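Local coordinates for monooxygenase (Agrobacterium tumefaciens, PDB 2I7G), which probably acts as a flavin-dependent monooxygenase of the luciferase-like family, built on a TIM barrel, at residues E148-D151 against V152-E156; T291-A294 against H295-A299. All coordinates share one frame; numbering follows the deposited sequence.

Interaction 1 of 2, residues E148-D151 against V152-E156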
ATOM      1  N   GLU B 148      23.372 -15.634  -0.426  0.50 29.68           N
ATOM      2  CA  GLU B 148      23.527 -16.815  -1.273  0.50 29.96           C
ATOM      3  C   GLU B 148      22.187 -17.349  -1.768  0.50 29.50           C
ATOM      4  O   GLU B 148      22.111 -17.961  -2.833  0.50 29.70           O
ATOM      5  CB  GLU B 148      24.288 -17.924  -0.528  0.50 30.28           C
ATOM      6  CG  GLU B 148      25.519 -17.437   0.237  0.50 32.94           C
ATOM      7  CD  GLU B 148      25.187 -17.001   1.657  0.50 35.37           C
ATOM      8  OE1 GLU B 148      24.848 -17.876   2.488  0.50 38.14           O
ATOM      9  OE2 GLU B 148      25.275 -15.789   1.942  0.50 35.26           O
ATOM     10  N   ASP B 149      21.131 -17.092  -1.004  1.00 28.76           N
ATOM     11  CA  ASP B 149      19.832 -17.658  -1.297  1.00 28.29           C
ATOM     12  C   ASP B 149      19.043 -16.882  -2.355  1.00 26.72           C
ATOM     13  O   ASP B 149      17.925 -17.277  -2.671  1.00 25.34           O
ATOM     14  CB  ASP B 149      19.011 -17.788  -0.020  1.00 28.96           C
ATOM     15  CG  ASP B 149      19.542 -18.880   0.900  1.00 31.71           C
ATOM     16  OD1 ASP B 149      20.401 -19.704   0.478  1.00 34.20           O
ATOM     17  OD2 ASP B 149      19.095 -18.918   2.049  1.00 35.58           O
ATOM     18  N   TYR B 150      19.634 -15.824  -2.906  1.00 25.97           N
ATOM     19  CA  TYR B 150      18.923 -14.969  -3.865  1.00 25.51           C
ATOM     20  C   TYR B 150      18.220 -15.783  -4.998  1.00 25.52           C
ATOM     21  O   TYR B 150      17.023 -15.624  -5.260  1.00 25.70           O
ATOM     22  CB  TYR B 150      19.846 -13.864  -4.453  1.00 25.77           C
ATOM     23  CG  TYR B 150      19.035 -13.042  -5.425  1.00 25.33           C
ATOM     24  CD1 TYR B 150      18.262 -11.988  -4.968  1.00 26.70           C
ATOM     25  CD2 TYR B 150      18.916 -13.419  -6.765  1.00 25.48           C
ATOM     26  CE1 TYR B 150      17.444 -11.264  -5.803  1.00 25.98           C
ATOM     27  CE2 TYR B 150      18.083 -12.703  -7.629  1.00 26.59           C
ATOM     28  CZ  TYR B 150      17.357 -11.615  -7.128  1.00 27.55           C
ATOM     29  OH  TYR B 150      16.504 -10.892  -7.909  1.00 28.08           O
ATOM     30  N   ASP B 151      18.979 -16.644  -5.673  1.00 25.40           N
ATOM     31  CA  ASP B 151      18.473 -17.320  -6.875  1.00 25.84           C
ATOM     32  C   ASP B 151      17.242 -18.194  -6.571  1.00 25.70           C
ATOM     33  O   ASP B 151      16.254 -18.150  -7.308  1.00 25.40           O
ATOM     34  CB  ASP B 151      19.571 -18.179  -7.523  1.00 25.69           C
ATOM     35  CG  ASP B 151      20.625 -17.355  -8.259  1.00 29.30           C
ATOM     36  OD1 ASP B 151      20.511 -16.136  -8.380  1.00 28.32           O
ATOM     37  OD2 ASP B 151      21.606 -17.975  -8.737  1.00 32.33           O
ATOM     38  N   VAL B 152      17.308 -18.984  -5.502  1.00 25.00           N
ATOM     39  CA  VAL B 152      16.175 -19.864  -5.132  1.00 25.67           C
ATOM     40  C   VAL B 152      15.019 -19.012  -4.611  1.00 25.01           C
ATOM     41  O   VAL B 152      13.861 -19.292  -4.920  1.00 24.68           O
ATOM     42  CB  VAL B 152      16.560 -20.970  -4.118  1.00 25.89           C
ATOM     43  CG1 VAL B 152      15.346 -21.821  -3.784  1.00 26.11           C
ATOM     44  CG2 VAL B 152      17.640 -21.857  -4.722  1.00 28.72           C
ATOM     45  N   LEU B 153      15.327 -17.964  -3.844  1.00 24.27           N
ATOM     46  CA  LEU B 153      14.257 -17.057  -3.361  1.00 23.77           C
ATOM     47  C   LEU B 153      13.515 -16.430  -4.541  1.00 23.77           C
ATOM     48  O   LEU B 153      12.288 -16.366  -4.553  1.00 23.63           O
ATOM     49  CB  LEU B 153      14.800 -15.940  -2.478  1.00 23.99           C
ATOM     50  CG  LEU B 153      15.241 -16.344  -1.068  1.00 24.77           C
ATOM     51  CD1 LEU B 153      16.147 -15.253  -0.533  1.00 27.44           C
ATOM     52  CD2 LEU B 153      14.022 -16.559  -0.160  1.00 24.69           C
ATOM     53  N   PHE B 154      14.267 -15.978  -5.538  1.00 22.69           N
ATOM     54  CA  PHE B 154      13.642 -15.324  -6.675  1.00 23.17           C
ATOM     55  C   PHE B 154      12.853 -16.318  -7.494  1.00 23.09           C
ATOM     56  O   PHE B 154      11.710 -16.046  -7.840  1.00 23.39           O
ATOM     57  CB  PHE B 154      14.660 -14.603  -7.545  1.00 23.87           C
ATOM     58  CG  PHE B 154      14.036 -13.717  -8.582  1.00 24.09           C
ATOM     59  CD1 PHE B 154      13.413 -12.501  -8.224  1.00 25.75           C
ATOM     60  CD2 PHE B 154      14.032 -14.105  -9.911  1.00 27.51           C
ATOM     61  CE1 PHE B 154      12.844 -11.654  -9.216  1.00 29.22           C
ATOM     62  CE2 PHE B 154      13.458 -13.266 -10.909  1.00 27.87           C
ATOM     63  CZ  PHE B 154      12.873 -12.060 -10.563  1.00 28.22           C
ATOM     64  N   ALA B 155      13.438 -17.484  -7.746  1.00 22.78           N
ATOM     65  CA  ALA B 155      12.778 -18.507  -8.554  1.00 22.07           C
ATOM     66  C   ALA B 155      11.456 -18.951  -7.917  1.00 22.68           C
ATOM     67  O   ALA B 155      10.420 -18.990  -8.585  1.00 22.38           O
ATOM     68  CB  ALA B 155      13.685 -19.694  -8.734  1.00 23.03           C
ATOM     69  N   GLU B 156      11.495 -19.266  -6.630  1.00 21.77           N
ATOM     70  CA  GLU B 156      10.302 -19.814  -5.959  1.00 22.21           C
ATOM     71  C   GLU B 156       9.245 -18.721  -5.840  1.00 22.90           C
ATOM     72  O   GLU B 156       8.069 -18.945  -6.072  1.00 22.35           O
ATOM     73  CB  GLU B 156      10.646 -20.351  -4.572  1.00 22.93           C
ATOM     74  CG  GLU B 156      11.417 -21.669  -4.632  1.00 25.22           C
ATOM     75  CD  GLU B 156      11.464 -22.392  -3.300  1.00 29.30           C
ATOM     76  OE1 GLU B 156      10.808 -21.925  -2.343  1.00 30.03           O
ATOM     77  OE2 GLU B 156      12.169 -23.434  -3.213  1.00 30.52           O
TER
HETATM   78  O   HOH W   1      20.170 -19.644  -4.146  1.00 31.98           O
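The first turn of helix 150-166, entered from a short 3-10 segment, sets Tyr150 and Phe154 side by side, one turn apart on the same side of the helix. Both side chains run alongside each other in the same direction, because each CG lies anti to its own backbone N (chi1 180° in Tyr150 and -170° in Phe154). The ring planes are close to parallel, 13° apart, but slid so far that they barely overlap, with centroids 5.8 Å from each other. Contact is made chiefly by the far end of Tyr150: CE2 lies 3.9 Å from Phe154 CB, and OH lies 3.5 Å from Phe154 CD1. In this TIM-barrel protein the pair packs beside the loop at Ser105, and Tyr150 also meets the Phe136 ring and makes a cation-pi contact with Arg133; a sulfate ion is bound nearby. Beneath the rings the helix starts with regular i to i+4 bonds, Leu153 N to Asp149 O at 2.9 Å and Phe154 N to Tyr150 O at 2.8 Å, followed by Ala155 N to Asp151 O. Water 1 bridges the entry, donating to Glu148 O and accepting from Val152 N at 3.2 Å. On another side of the turn Leu153 lies back alongside the Asp149 carbonyl oxygen, its CD1 3.9 Å from Asp149 CB, while its side chain also packs on Tyr140 of helix 136-143.

Interaction 2 of 2, residues T291-A294 against H295-A299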
ATOM      1  N   THR B 291      32.981  14.448 -11.280  1.00 31.58           N
ATOM      2  CA  THR B 291      33.511  15.518 -12.132  1.00 31.08           C
ATOM      3  C   THR B 291      34.285  14.993 -13.345  1.00 30.53           C
ATOM      4  O   THR B 291      35.063  15.732 -13.978  1.00 30.24           O
ATOM      5  CB  THR B 291      34.357  16.511 -11.343  1.00 31.00           C
ATOM      6  OG1 THR B 291      35.586  15.868 -10.947  1.00 29.02           O
ATOM      7  CG2 THR B 291      33.559  17.012 -10.117  1.00 31.08           C
ATOM      8  N   ASN B 292      34.049  13.724 -13.689  1.00 30.91           N
ATOM      9  CA  ASN B 292      34.683  13.177 -14.880  1.00 31.27           C
ATOM     10  C   ASN B 292      33.847  13.608 -16.097  1.00 30.96           C
ATOM     11  O   ASN B 292      32.986  12.865 -16.575  1.00 30.45           O
ATOM     12  CB  ASN B 292      34.864  11.660 -14.789  1.00 31.17           C
ATOM     13  CG  ASN B 292      35.831  11.133 -15.826  1.00 32.85           C
ATOM     14  OD1 ASN B 292      35.847  11.592 -16.969  1.00 33.56           O
ATOM     15  ND2 ASN B 292      36.668  10.182 -15.424  1.00 34.70           N
ATOM     16  N   ARG B 293      34.115  14.824 -16.572  1.00 31.80           N
ATOM     17  CA  ARG B 293      33.352  15.435 -17.663  1.00 32.42           C
ATOM     18  C   ARG B 293      33.539  14.641 -18.955  1.00 32.12           C
ATOM     19  O   ARG B 293      32.581  14.472 -19.712  1.00 31.97           O
ATOM     20  CB  ARG B 293      33.782  16.897 -17.878  1.00 33.19           C
ATOM     21  CG  ARG B 293      32.927  17.664 -18.888  1.00 34.60           C
ATOM     22  CD  ARG B 293      31.565  17.997 -18.312  1.00 38.68           C
ATOM     23  NE  ARG B 293      30.602  18.390 -19.354  1.00 41.32           N
ATOM     24  CZ  ARG B 293      29.505  19.113 -19.133  1.00 42.22           C
ATOM     25  NH1 ARG B 293      28.698  19.422 -20.143  1.00 43.43           N
ATOM     26  NH2 ARG B 293      29.209  19.544 -17.908  1.00 43.00           N
ATOM     27  N   ALA B 294      34.763  14.175 -19.203  1.00 32.56           N
ATOM     28  CA  ALA B 294      35.048  13.371 -20.402  1.00 32.35           C
ATOM     29  C   ALA B 294      34.095  12.161 -20.483  1.00 32.06           C
ATOM     30  O   ALA B 294      33.512  11.888 -21.544  1.00 32.28           O
ATOM     31  CB  ALA B 294      36.511  12.922 -20.435  1.00 32.77           C
ATOM     32  N   HIS B 295      33.926  11.450 -19.368  1.00 31.64           N
ATOM     33  CA  HIS B 295      33.051  10.282 -19.355  1.00 30.33           C
ATOM     34  C   HIS B 295      31.561  10.640 -19.482  1.00 29.44           C
ATOM     35  O   HIS B 295      30.823   9.986 -20.232  1.00 27.92           O
ATOM     36  CB  HIS B 295      33.315   9.419 -18.135  1.00 32.05           C
ATOM     37  CG  HIS B 295      34.345   8.355 -18.371  1.00 37.46           C
ATOM     38  ND1 HIS B 295      35.697   8.628 -18.430  1.00 43.32           N
ATOM     39  CD2 HIS B 295      34.219   7.022 -18.583  1.00 42.33           C
ATOM     40  CE1 HIS B 295      36.362   7.504 -18.644  1.00 44.88           C
ATOM     41  NE2 HIS B 295      35.489   6.515 -18.738  1.00 44.52           N
ATOM     42  N   PHE B 296      31.126  11.677 -18.762  1.00 27.58           N
ATOM     43  CA  PHE B 296      29.739  12.122 -18.852  1.00 27.62           C
ATOM     44  C   PHE B 296      29.429  12.565 -20.292  1.00 26.84           C
ATOM     45  O   PHE B 296      28.373  12.239 -20.844  1.00 25.39           O
ATOM     46  CB  PHE B 296      29.509  13.270 -17.878  1.00 28.24           C
ATOM     47  CG  PHE B 296      28.182  13.983 -18.053  1.00 28.75           C
ATOM     48  CD1 PHE B 296      26.979  13.351 -17.762  1.00 29.36           C
ATOM     49  CD2 PHE B 296      28.164  15.314 -18.482  1.00 28.84           C
ATOM     50  CE1 PHE B 296      25.749  14.023 -17.902  1.00 32.39           C
ATOM     51  CE2 PHE B 296      26.949  15.994 -18.607  1.00 28.31           C
ATOM     52  CZ  PHE B 296      25.756  15.365 -18.318  1.00 28.54           C
ATOM     53  N   ASP B 297      30.362  13.291 -20.900  1.00 26.13           N
ATOM     54  CA  ASP B 297      30.123  13.801 -22.240  1.00 26.40           C
ATOM     55  C   ASP B 297      30.050  12.661 -23.228  1.00 25.96           C
ATOM     56  O   ASP B 297      29.226  12.696 -24.132  1.00 26.70           O
ATOM     57  CB  ASP B 297      31.204  14.792 -22.664  1.00 27.23           C
ATOM     58  CG  ASP B 297      30.953  16.212 -22.139  1.00 28.17           C
ATOM     59  OD1 ASP B 297      29.885  16.512 -21.571  1.00 28.36           O
ATOM     60  OD2 ASP B 297      31.884  17.042 -22.332  1.00 31.74           O
ATOM     61  N   ALA B 298      30.916  11.660 -23.055  1.00 25.64           N
ATOM     62  CA  ALA B 298      30.872  10.466 -23.885  1.00 25.61           C
ATOM     63  C   ALA B 298      29.548   9.693 -23.665  1.00 25.26           C
ATOM     64  O   ALA B 298      28.913   9.203 -24.612  1.00 26.49           O
ATOM     65  CB  ALA B 298      32.086   9.585 -23.582  1.00 26.47           C
ATOM     66  N   ALA B 299      29.107   9.630 -22.417  1.00 24.04           N
ATOM     67  CA  ALA B 299      27.915   8.874 -22.040  1.00 23.82           C
ATOM     68  C   ALA B 299      26.639   9.482 -22.653  1.00 23.16           C
ATOM     69  O   ALA B 299      25.694   8.771 -22.979  1.00 23.23           O
ATOM     70  CB  ALA B 299      27.789   8.841 -20.507  1.00 23.99           C
TER
HETATM   71  O   HOH W   2      30.742  19.457 -22.358  1.00 49.78           O
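Asn292 caps the N-terminus of helix 293-300: its OD1 accepts from His295 N at 3.1 Å, with the donor lying above the plane of the Asn292 amide. The same oxygen takes a second, weak bond from His295 ND1 at 3.3 Å, which is consistent with a proton on ND1. OD1 lies at the edge of the imidazole, near its plane; the ring stands 78° from the amide. Asn292 CG sits anti to the backbone N (chi1 -165°), which carries the amide forward to the first turn. The Asn292 carbonyl is engaged as well, accepting from Phe296 N at 3.1 Å, and the next turn follows with Asp297 N to Arg293 O at 2.8 Å and Ala298 N to Ala294 O. Arg293 and Asp297 form an i to i+4 salt bridge, NE to OD1 at 3.0 Å, with the donor above the carboxylate plane and the bond well bent at 132°. Asp297 OD1 also pairs with Arg300, so two positive groups share it, while OD2 accepts from water 2 at 2.7 Å; that water in turn accepts weakly from Arg293 NH1. Phe296 CE2 lies over the centre of the Arg293 guanidinium, bringing the ring's edge to a guanidinium face. Arg293 and Phe296 both pack on helix 264-272 at Ala268 and Tyr272, and Ala299 bonds through its backbone to Leu306, just before strand 307-309.

Interactions 1 and 2 are separate helix starts, each confined to the opening turns of one helix, and both fall within the luciferase-like monooxygenase range. Interaction 1 comes first along the chain, on helix 150-166, which follows strand 127-131 and helix 136-143; interaction 2 comes much later, on helix 293-300, between strands 252-260 and 307-309. Their centres are 37 Å apart and their nearest atoms about 26 Å, so they do not touch. Their centres lie about 21 and 24 Å from the centre of the chain, in keeping with a place at the periphery of the barrel. They thus belong to different connections, and both connections run between strands of the same parallel sheet.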